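Putative periplasmic protein (Salmonella enterica, PDB 3OE3) probably inhibits C-type lysozymes in the periplasm, as part of the bacterial defence against host lysozyme. Local coordinates at residues L65-G69 and K70-L74. Residues are numbered along the deposited sequence; the frame is centred on the assembly and turned at random.
Sequences LYTKG and KTAEL
Lys68 O is gripped twice by Thr71: the hydroxyl OG1 donates to it over 2.8 Å, lying in the carbonyl plane on a lone pair, while Thr71 N, at 2.9 Å from the same oxygen, approaches from above that plane. The Thr71 hydroxyl reaches the oxygen because chi1 (74°) sets OG1 between its own backbone N and carbonyl carbon. Lys68 N returns a nearly straight bond (168°) to Thr71 O, and a water donates to both Gly69 O and Thr71 O, bridging the two carbonyls at the turn. Two pairs further from the turn, Tyr66 N bonds to Glu73 O at 2.9 Å and Glu73 N to Tyr66 O at 2.8 Å, the latter more bent. Between these rungs Thr67 and Ala72 form a non-hydrogen-bonded pair, with Thr67 CG2 lying 4.0 Å from Ala72 CB. On the same face Leu65 CD1 meets Ala72 CB at 4.3 Å, and Leu74 CD1 packs against Leu65 CB; Met18 of strand 16-24 touches both Leu65 and Ala72. Polar ends reach the flanking strands: Thr67 OG1 bonds to Ala52 O and Glu73 OE1 to Asn85 N. Gly69, with positive phi (59°), takes the first corner of a type II' turn from Lys68 to Thr71. The whole is a beta hairpin with a two-residue Gly69-Lys70 loop, joining neighbouring strands 64-68 and 71-76 of the eight-stranded antiparallel barrel.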
ATOM      1  N   LEU C  65       7.594   9.140  -7.464  1.00 13.12           N
ATOM      2  CA  LEU C  65       6.373   9.151  -8.240  1.00 12.91           C
ATOM      3  C   LEU C  65       6.000  10.607  -8.445  1.00 16.01           C
ATOM      4  O   LEU C  65       5.753  11.353  -7.480  1.00 18.07           O
ATOM      5  CB  LEU C  65       5.266   8.400  -7.468  1.00 11.96           C
ATOM      6  CG  LEU C  65       3.851   8.468  -8.048  1.00 12.11           C
ATOM      7  CD1 LEU C  65       3.799   7.699  -9.372  1.00 16.17           C
ATOM      8  CD2 LEU C  65       2.807   7.917  -7.044  1.00 13.83           C
ATOM      9  N   TYR C  66       5.997  11.041  -9.701  1.00 15.55           N
ATOM     10  CA  TYR C  66       5.670  12.420 -10.003  1.00 19.18           C
ATOM     11  C   TYR C  66       4.304  12.475 -10.638  1.00 22.15           C
ATOM     12  O   TYR C  66       4.066  11.828 -11.657  1.00 23.66           O
ATOM     13  CB  TYR C  66       6.707  13.018 -10.951  1.00 18.00           C
ATOM     14  CG  TYR C  66       8.085  13.058 -10.354  1.00 26.13           C
ATOM     15  CD1 TYR C  66       8.528  14.174  -9.669  1.00 26.60           C
ATOM     16  CD2 TYR C  66       8.939  11.971 -10.455  1.00 30.24           C
ATOM     17  CE1 TYR C  66       9.790  14.211  -9.113  1.00 24.91           C
ATOM     18  CE2 TYR C  66      10.202  12.002  -9.901  1.00 30.27           C
ATOM     19  CZ  TYR C  66      10.621  13.127  -9.236  1.00 23.39           C
ATOM     20  OH  TYR C  66      11.883  13.163  -8.686  1.00 31.99           O
ATOM     21  N   THR C  67       3.401  13.248 -10.048  1.00 18.13           N
ATOM     22  CA  THR C  67       2.049  13.307 -10.574  1.00 20.23           C
ATOM     23  C   THR C  67       1.592  14.742 -10.783  1.00 27.31           C
ATOM     24  O   THR C  67       2.005  15.655 -10.064  1.00 24.00           O
ATOM     25  CB  THR C  67       1.038  12.571  -9.666  1.00 21.71           C
ATOM     26  OG1 THR C  67       0.585  13.444  -8.623  1.00 24.69           O
ATOM     27  CG2 THR C  67       1.667  11.313  -9.051  1.00 22.34           C
ATOM     28  N   LYS C  68       0.736  14.913 -11.784  1.00 29.59           N
ATOM     29  CA  LYS C  68       0.230  16.207 -12.198  1.00 28.39           C
ATOM     30  C   LYS C  68      -1.142  15.963 -12.795  1.00 31.52           C
ATOM     31  O   LYS C  68      -1.253  15.349 -13.849  1.00 30.56           O
ATOM     32  CB  LYS C  68       1.155  16.811 -13.253  1.00 33.08           C
ATOM     33  CG  LYS C  68       0.748  18.193 -13.729  1.00 40.12           C
ATOM     34  CD  LYS C  68       0.900  19.220 -12.626  1.00 43.74           C
ATOM     35  CE  LYS C  68       0.471  20.600 -13.103  1.00 53.02           C
ATOM     36  NZ  LYS C  68       1.210  21.007 -14.330  1.00 54.47           N
ATOM     37  N   GLY C  69      -2.188  16.433 -12.122  1.00 29.33           N
ATOM     38  CA  GLY C  69      -3.544  16.184 -12.582  1.00 29.77           C
ATOM     39  C   GLY C  69      -3.830  14.692 -12.662  1.00 30.03           C
ATOM     40  O   GLY C  69      -3.728  13.965 -11.667  1.00 30.43           O
ATOM     41  N   LYS C  70      -4.172  14.231 -13.859  1.00 26.04           N
ATOM     42  CA  LYS C  70      -4.527  12.832 -14.077  1.00 22.73           C
ATOM     43  C   LYS C  70      -3.327  12.010 -14.502  1.00 23.39           C
ATOM     44  O   LYS C  70      -3.457  10.810 -14.753  1.00 21.62           O
ATOM     45  CB  LYS C  70      -5.590  12.721 -15.170  1.00 21.48           C
ATOM     46  CG  LYS C  70      -6.865  13.468 -14.877  1.00 25.18           C
ATOM     47  CD  LYS C  70      -7.829  13.327 -16.032  1.00 28.70           C
ATOM     48  CE  LYS C  70      -8.971  14.314 -15.902  1.00 29.18           C
ATOM     49  NZ  LYS C  70      -9.359  14.820 -17.238  1.00 29.34           N
ATOM     50  N   THR C  71      -2.164  12.648 -14.598  1.00 20.64           N
ATOM     51  CA  THR C  71      -1.005  11.991 -15.171  1.00 22.62           C
ATOM     52  C   THR C  71       0.039  11.673 -14.114  1.00 21.54           C
ATOM     53  O   THR C  71       0.036  12.235 -13.016  1.00 21.24           O
ATOM     54  CB  THR C  71      -0.363  12.837 -16.295  1.00 28.22           C
ATOM     55  OG1 THR C  71       0.351  13.941 -15.729  1.00 27.54           O
ATOM     56  CG2 THR C  71      -1.431  13.349 -17.258  1.00 33.40           C
ATOM     57  N   ALA C  72       0.939  10.759 -14.445  1.00 18.08           N
ATOM     58  CA  ALA C  72       1.953  10.347 -13.486  1.00 16.37           C
ATOM     59  C   ALA C  72       3.139   9.715 -14.207  1.00 17.97           C
ATOM     60  O   ALA C  72       3.018   9.250 -15.344  1.00 17.21           O
ATOM     61  CB  ALA C  72       1.370   9.364 -12.479  1.00 18.84           C
ATOM     62  N   GLU C  73       4.273   9.684 -13.516  1.00 16.98           N
ATOM     63  CA  GLU C  73       5.483   9.053 -14.010  1.00 18.27           C
ATOM     64  C   GLU C  73       6.168   8.416 -12.820  1.00 13.93           C
ATOM     65  O   GLU C  73       6.300   9.048 -11.774  1.00 16.08           O
ATOM     66  CB  GLU C  73       6.434  10.093 -14.627  1.00 27.17           C
ATOM     67  CG  GLU C  73       5.819  10.978 -15.705  1.00 36.53           C
ATOM     68  CD  GLU C  73       5.819  10.322 -17.073  1.00 38.03           C
ATOM     69  OE1 GLU C  73       6.495   9.290 -17.233  1.00 35.14           O
ATOM     70  OE2 GLU C  73       5.150  10.841 -17.990  1.00 38.50           O
ATOM     71  N   LEU C  74       6.600   7.171 -12.970  1.00 13.79           N
ATOM     72  CA  LEU C  74       7.403   6.516 -11.943  1.00 13.35           C
ATOM     73  C   LEU C  74       8.832   6.329 -12.430  1.00 13.97           C
ATOM     74  O   LEU C  74       9.086   5.775 -13.511  1.00 14.43           O
ATOM     75  CB  LEU C  74       6.796   5.163 -11.519  1.00 12.89           C
ATOM     76  CG  LEU C  74       7.551   4.396 -10.427  1.00 14.41           C
ATOM     77  CD1 LEU C  74       7.491   5.125  -9.094  1.00 15.35           C
ATOM     78  CD2 LEU C  74       6.994   2.972 -10.301  1.00 15.19           C
TER
HETATM   79  O   HOH W   1      -2.263  11.566 -11.157  1.00 23.27           O